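Long-range contacts in probable E3 ubiquitin-protein ligase HERC1 (Homo sapiens, PDB 4QT6), which probably acts as an E3 ubiquitin ligase, this fragment being its SPRY domain, a beta-sandwich module that in relatives commonly mediates protein binding: residues A[36-41]-A[107-112]; A[57-62]-A[134-139]. One frame throughout, in Å; residues are numbered along the deposited sequence.

Contact 1 of 2, residues A[36-41]-A[107-112]; sequences SGCYQW and VLDMEA. With ARF (formamide), chain D; ARF (formamide), chain F.
Trp41 brings the rim of its indole against Leu108: CZ3 reaches Leu108 CB at 3.8 Å, with the CB lying in the ring plane, so the leucine meets an edge and not a face. The ring gets there because CG sits between the backbone N and the carbonyl carbon (chi1 74°), which swings the indole back along the neighbouring strand. On the other face of the sheet, in the conformers described here, Cys38 SG packs on Val107 CG1 at 3.6 Å, while the second methyl of the same valine, CG2, lies against CG of the extended Gln40. The sheet itself is held by the backbone pairing: Tyr39 and Leu108 form a hydrogen-bonded antiparallel pair, each N giving a bond of 2.9 Å to the O of the other. Past the strand ends Gly37 O accepts twice, from Met110 N at 2.7 Å and, longer, from Glu111 N at 3.3 Å. Asp109 OD1 takes Ala112 N at 3.0 Å from above its carboxylate plane, an Asx motif that helps to hold the turn following strand 103-109. Leading away from 107-112, the Tyr39 ring has one formamide over a face, and its OH accepts from the N of a second formamide at 3.2 Å. Strands 38-47 and 103-109 run side by side here near the surface, as neighbouring antiparallel strands of the SPRY beta-sandwich.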
loop_
_atom_site.group_PDB
_atom_site.type_symbol
_atom_site.label_atom_id
_atom_site.label_comp_id
_atom_site.label_asym_id
_atom_site.label_seq_id
_atom_site.Cartn_x
_atom_site.Cartn_y
_atom_site.Cartn_z
ATOM N N SER A 36 -8.020 -16.060 2.326
ATOM C CA SER A 36 -9.477 -16.199 2.270
ATOM C C SER A 36 -10.125 -15.156 3.180
ATOM O O SER A 36 -9.436 -14.372 3.864
ATOM C CB SER A 36 -9.899 -17.611 2.685
ATOM O OG SER A 36 -9.639 -17.878 4.045
ATOM N N GLY A 37 -11.449 -15.156 3.232
ATOM C CA GLY A 37 -12.139 -14.309 4.185
ATOM C C GLY A 37 -11.905 -12.834 3.929
ATOM O O GLY A 37 -11.871 -12.392 2.775
ATOM N N CYS A 38 -11.750 -12.075 5.012
ATOM C CA CYS A 38 -11.599 -10.630 4.955
ATOM C C CYS A 38 -10.603 -10.219 6.053
ATOM O O CYS A 38 -10.618 -10.757 7.148
ATOM C CB CYS A 38 -12.981 -9.929 5.100
ATOM S SG CYS A 38 -13.050 -8.120 4.894
ATOM N N TYR A 39 -9.722 -9.278 5.710
ATOM C CA TYR A 39 -8.753 -8.748 6.669
ATOM C C TYR A 39 -8.703 -7.251 6.511
ATOM O O TYR A 39 -8.626 -6.733 5.399
ATOM C CB TYR A 39 -7.372 -9.319 6.428
ATOM C CG TYR A 39 -6.293 -8.780 7.346
ATOM C CD1 TYR A 39 -6.382 -8.937 8.725
ATOM C CD2 TYR A 39 -5.182 -8.141 6.821
ATOM C CE1 TYR A 39 -5.393 -8.472 9.563
ATOM C CE2 TYR A 39 -4.182 -7.662 7.651
ATOM C CZ TYR A 39 -4.296 -7.826 9.023
ATOM O OH TYR A 39 -3.304 -7.373 9.869
ATOM N N GLN A 40 -8.748 -6.566 7.648
ATOM C CA GLN A 40 -8.696 -5.111 7.704
ATOM C C GLN A 40 -7.444 -4.675 8.504
ATOM O O GLN A 40 -7.101 -5.296 9.515
ATOM C CB GLN A 40 -9.974 -4.632 8.375
ATOM C CG GLN A 40 -10.262 -3.164 8.254
ATOM C CD GLN A 40 -11.611 -2.789 8.845
ATOM O OE1 GLN A 40 -12.552 -3.583 8.839
ATOM N NE2 GLN A 40 -11.694 -1.595 9.391
ATOM N N TRP A 41 -6.775 -3.624 8.045
ATOM C CA TRP A 41 -5.625 -3.066 8.751
ATOM C C TRP A 41 -5.479 -1.592 8.358
ATOM O O TRP A 41 -6.256 -1.078 7.538
ATOM C CB TRP A 41 -4.338 -3.853 8.454
ATOM C CG TRP A 41 -3.824 -3.586 7.092
ATOM C CD1 TRP A 41 -2.799 -2.757 6.762
ATOM C CD2 TRP A 41 -4.296 -4.150 5.855
ATOM N NE1 TRP A 41 -2.615 -2.750 5.422
ATOM C CE2 TRP A 41 -3.501 -3.610 4.835
ATOM C CE3 TRP A 41 -5.297 -5.077 5.524
ATOM C CZ2 TRP A 41 -3.677 -3.923 3.486
ATOM C CZ3 TRP A 41 -5.494 -5.387 4.182
ATOM C CH2 TRP A 41 -4.677 -4.809 3.173
ATOM N N VAL A 107 -9.296 -2.586 3.490
ATOM C CA VAL A 107 -10.124 -3.753 3.663
ATOM C C VAL A 107 -9.932 -4.672 2.472
ATOM O O VAL A 107 -10.259 -4.288 1.347
ATOM C CB VAL A 107 -11.622 -3.397 3.778
ATOM C CG1 VAL A 107 -12.424 -4.651 4.065
ATOM C CG2 VAL A 107 -11.841 -2.393 4.893
ATOM N N LEU A 108 -9.338 -5.828 2.716
ATOM C CA LEU A 108 -9.106 -6.830 1.700
ATOM C C LEU A 108 -10.104 -7.951 1.915
ATOM O O LEU A 108 -9.991 -8.737 2.866
ATOM C CB LEU A 108 -7.667 -7.358 1.764
ATOM C CG LEU A 108 -7.348 -8.494 0.816
ATOM C CD1 LEU A 108 -7.535 -8.065 -0.646
ATOM C CD2 LEU A 108 -5.946 -9.023 1.093
ATOM N N ASP A 109 -11.080 -8.026 1.012
ATOM C CA ASP A 109 -12.176 -8.994 1.118
ATOM C C ASP A 109 -11.977 -10.058 0.044
ATOM O O ASP A 109 -12.317 -9.855 -1.125
ATOM C CB ASP A 109 -13.517 -8.265 0.975
ATOM C CG ASP A 109 -14.710 -9.159 1.289
ATOM O OD1 ASP A 109 -14.560 -10.383 1.187
ATOM O OD2 ASP A 109 -15.774 -8.617 1.646
HETATM N N MSE A 110 -11.393 -11.180 0.444
HETATM C CA MSE A 110 -11.016 -12.229 -0.504
HETATM C C MSE A 110 -12.193 -13.080 -0.909
HETATM O O MSE A 110 -12.105 -13.852 -1.878
HETATM C CB MSE A 110 -9.923 -13.117 0.046
HETATM C CG MSE A 110 -8.693 -12.371 0.531
HETATM SE SE MSE A 110 -7.682 -11.788 -1.051
HETATM C CE MSE A 110 -6.941 -13.562 -1.476
ATOM N N GLU A 111 -13.274 -13.002 -0.143
ATOM C CA GLU A 111 -14.514 -13.709 -0.478
ATOM C C GLU A 111 -15.240 -12.952 -1.594
ATOM O O GLU A 111 -15.533 -13.521 -2.639
ATOM C CB GLU A 111 -15.390 -13.869 0.774
ATOM C CG GLU A 111 -16.748 -14.515 0.539
ATOM C CD GLU A 111 -16.668 -15.906 -0.059
ATOM O OE1 GLU A 111 -17.691 -16.365 -0.616
ATOM O OE2 GLU A 111 -15.592 -16.537 0.007
ATOM N N ALA A 112 -15.498 -11.665 -1.380
ATOM C CA ALA A 112 -16.127 -10.788 -2.387
ATOM C C ALA A 112 -15.176 -10.332 -3.484
ATOM O O ALA A 112 -15.640 -9.784 -4.484
ATOM C CB ALA A 112 -16.741 -9.569 -1.739
HETATM N N ARF D . -4.126 -12.686 7.641
HETATM C C ARF D . -3.775 -11.778 8.554
HETATM O O ARF D . -2.800 -11.069 8.344
HETATM N N ARF F . -0.385 -7.331 8.514
HETATM C C ARF F . 0.322 -6.697 9.465
HETATM O O ARF F . 1.546 -6.796 9.458
#

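Contact 2 of 2, residues A[57-62]-A[134-139]; sequences VGVSRW and AELYPC
Strands 55-60 and 137-142 are neighbours in the six-stranded antiparallel sheet of the SPRY sandwich, and they meet here in its buried interior. Two hydrogen-bonded pairs join them. Gly58 N and O bond to Cys139 O and N, and Ser60 N and O bond to Tyr137 O and N. The Cys139 N to Gly58 O bond, 2.9 Å long, comes in from above the carbonyl plane, 44° out of it. At Gly58 the backbone angles would jam any CB against the preceding carbonyl O. Cys139 SG, set between its own backbone N and carbonyl carbon (chi1 72°), leans across to Val59 C at 3.4 Å and packs on Ser60 CB. Ser60 OG turns instead along its own strand and gives a 2.7 Å bond to Arg61 O, in the carbonyl plane and on a lone pair. Leu136 uses both methyls: CD1 meets Val59 CG2, the two side chains crossing at about a right angle, and CD2 lies 3.5 Å from Ser60 C. Tyr137 presents its ring edge to Ser60 O, with CE1 3.7 Å from Trp62 CB. An alanine in place of Tyr137 would probably leave Trp62 CB without its ring neighbour and open a gap beside Ser60 O. Where the strands part, a water accepts from Trp62 N and donates to Glu135 O, and Arg61 reaches out to a salt bridge with Asp132. Segments more than 70 residues apart in the chain thus pair as adjacent antiparallel strands in one sheet of the SPRY beta-sandwich.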
loop_
_atom_site.group_PDB
_atom_site.type_symbol
_atom_site.label_atom_id
_atom_site.label_comp_id
_atom_site.label_asym_id
_atom_site.label_seq_id
_atom_site.Cartn_x
_atom_site.Cartn_y
_atom_site.Cartn_z
ATOM N N VAL A 57 0.029 2.854 -1.341
ATOM C CA VAL A 57 -0.221 1.730 -0.424
ATOM C C VAL A 57 -1.213 0.788 -1.038
ATOM O O VAL A 57 -1.959 1.169 -1.920
ATOM C CB VAL A 57 -0.722 2.210 0.948
ATOM C CG1 VAL A 57 0.255 3.230 1.518
ATOM C CG2 VAL A 57 -2.144 2.798 0.896
ATOM N N GLY A 58 -1.222 -0.459 -0.600
ATOM C CA GLY A 58 -2.219 -1.377 -1.114
ATOM C C GLY A 58 -1.878 -2.804 -0.787
ATOM O O GLY A 58 -1.489 -3.105 0.347
ATOM N N VAL A 59 -2.072 -3.686 -1.764
ATOM C CA VAL A 59 -1.732 -5.101 -1.625
ATOM C C VAL A 59 -0.974 -5.595 -2.859
ATOM O O VAL A 59 -1.077 -4.992 -3.937
ATOM C CB VAL A 59 -2.988 -5.974 -1.389
ATOM C CG1 VAL A 59 -3.585 -5.673 -0.023
ATOM C CG2 VAL A 59 -4.014 -5.774 -2.497
ATOM N N SER A 60 -0.211 -6.659 -2.672
ATOM C CA SER A 60 0.648 -7.226 -3.709
ATOM C C SER A 60 0.663 -8.742 -3.674
ATOM O O SER A 60 0.606 -9.374 -2.603
ATOM C CB SER A 60 2.082 -6.744 -3.535
ATOM O OG SER A 60 2.903 -7.168 -4.614
ATOM N N ARG A 61 0.822 -9.308 -4.868
ATOM C CA ARG A 61 1.272 -10.679 -5.029
ATOM C C ARG A 61 2.728 -10.819 -4.656
ATOM O O ARG A 61 3.483 -9.833 -4.649
ATOM C CB ARG A 61 1.147 -11.088 -6.498
ATOM C CG ARG A 61 -0.268 -11.186 -6.978
ATOM C CD ARG A 61 -0.263 -11.580 -8.445
ATOM N NE ARG A 61 -1.584 -12.058 -8.843
ATOM C CZ ARG A 61 -2.495 -11.366 -9.515
ATOM N NH1 ARG A 61 -2.294 -10.119 -9.948
ATOM N NH2 ARG A 61 -3.634 -11.965 -9.796
ATOM N N TRP A 62 3.146 -12.056 -4.397
ATOM C CA TRP A 62 4.554 -12.379 -4.239
ATOM C C TRP A 62 4.846 -13.647 -5.045
ATOM O O TRP A 62 4.098 -14.613 -4.911
ATOM C CB TRP A 62 4.877 -12.609 -2.777
ATOM C CG TRP A 62 6.329 -12.871 -2.554
ATOM C CD1 TRP A 62 6.903 -14.053 -2.202
ATOM C CD2 TRP A 62 7.391 -11.921 -2.666
ATOM N NE1 TRP A 62 8.267 -13.901 -2.102
ATOM C CE2 TRP A 62 8.588 -12.600 -2.378
ATOM C CE3 TRP A 62 7.444 -10.568 -2.981
ATOM C CZ2 TRP A 62 9.821 -11.967 -2.399
ATOM C CZ3 TRP A 62 8.664 -9.941 -3.000
ATOM C CH2 TRP A 62 9.833 -10.637 -2.698
ATOM N N ALA A 134 -4.742 -15.400 -5.477
ATOM C CA ALA A 134 -5.015 -16.373 -4.455
ATOM C C ALA A 134 -4.497 -15.939 -3.098
ATOM O O ALA A 134 -5.108 -16.279 -2.074
ATOM C CB ALA A 134 -4.404 -17.708 -4.811
ATOM N N GLU A 135 -3.356 -15.258 -3.086
ATOM C CA GLU A 135 -2.760 -14.806 -1.832
ATOM C C GLU A 135 -2.231 -13.393 -2.018
ATOM O O GLU A 135 -1.547 -13.098 -3.003
ATOM C CB GLU A 135 -1.636 -15.736 -1.406
ATOM C CG GLU A 135 -0.963 -15.334 -0.094
ATOM C CD GLU A 135 -0.272 -16.458 0.634
ATOM O OE1 GLU A 135 -0.015 -17.520 0.049
ATOM O OE2 GLU A 135 0.003 -16.274 1.849
ATOM N N LEU A 136 -2.536 -12.523 -1.065
ATOM C CA LEU A 136 -2.153 -11.113 -1.162
ATOM C C LEU A 136 -1.551 -10.628 0.133
ATOM O O LEU A 136 -1.929 -11.077 1.226
ATOM C CB LEU A 136 -3.323 -10.211 -1.568
ATOM C CG LEU A 136 -3.740 -10.368 -3.035
ATOM C CD1 LEU A 136 -5.058 -9.649 -3.310
ATOM C CD2 LEU A 136 -2.641 -9.832 -3.941
ATOM N N TYR A 137 -0.586 -9.725 -0.007
ATOM C CA TYR A 137 0.103 -9.157 1.154
ATOM C C TYR A 137 -0.108 -7.666 1.166
ATOM O O TYR A 137 0.064 -7.012 0.152
ATOM C CB TYR A 137 1.613 -9.399 1.085
ATOM C CG TYR A 137 2.012 -10.836 1.023
ATOM C CD1 TYR A 137 1.925 -11.557 -0.182
ATOM C CD2 TYR A 137 2.481 -11.488 2.143
ATOM C CE1 TYR A 137 2.277 -12.891 -0.229
ATOM C CE2 TYR A 137 2.832 -12.830 2.086
ATOM C CZ TYR A 137 2.740 -13.506 0.893
ATOM O OH TYR A 137 3.110 -14.840 0.869
ATOM N N PRO A 138 -0.433 -7.096 2.331
ATOM C CA PRO A 138 -0.302 -5.636 2.479
ATOM C C PRO A 138 1.051 -5.135 1.984
ATOM O O PRO A 138 2.071 -5.807 2.188
ATOM C CB PRO A 138 -0.460 -5.426 3.989
ATOM C CG PRO A 138 -1.301 -6.572 4.426
ATOM C CD PRO A 138 -0.892 -7.742 3.583
ATOM N N CYS A 139 1.063 -4.004 1.290
ATOM C CA CYS A 139 2.304 -3.459 0.722
ATOM C C CYS A 139 2.325 -1.967 0.632
ATOM O O CYS A 139 1.305 -1.312 0.661
ATOM C CB CYS A 139 2.573 -4.010 -0.674
ATOM S SG CYS A 139 1.489 -3.397 -1.962
HETATM O O HOH W 1 1.088 -13.902 -3.631
#

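Overall arrangement
The two contacts belong to the two opposing sheets of one SPRY sandwich, their centres about 11 Å apart. Contact 1 joins strands 38-47 and 103-109 of the seven-stranded sheet near the surface, whereas contact 2 joins 55-60 and 137-142 of the six-stranded sheet and is more deeply buried. Along the chain the segments alternate, 36-41, 57-62, 107-112, 134-139, so the polypeptide passes from one sheet to the other between successive segments. Trp41 of contact 1 reaches between the sheets: its CH2 lies 3.5 Å from Val59 CG1, and its CZ2 packs on Pro138 CB. At the margin Met110 CE approaches Ala134 O. Formamides bind beside Tyr39, and one lies near Pro138.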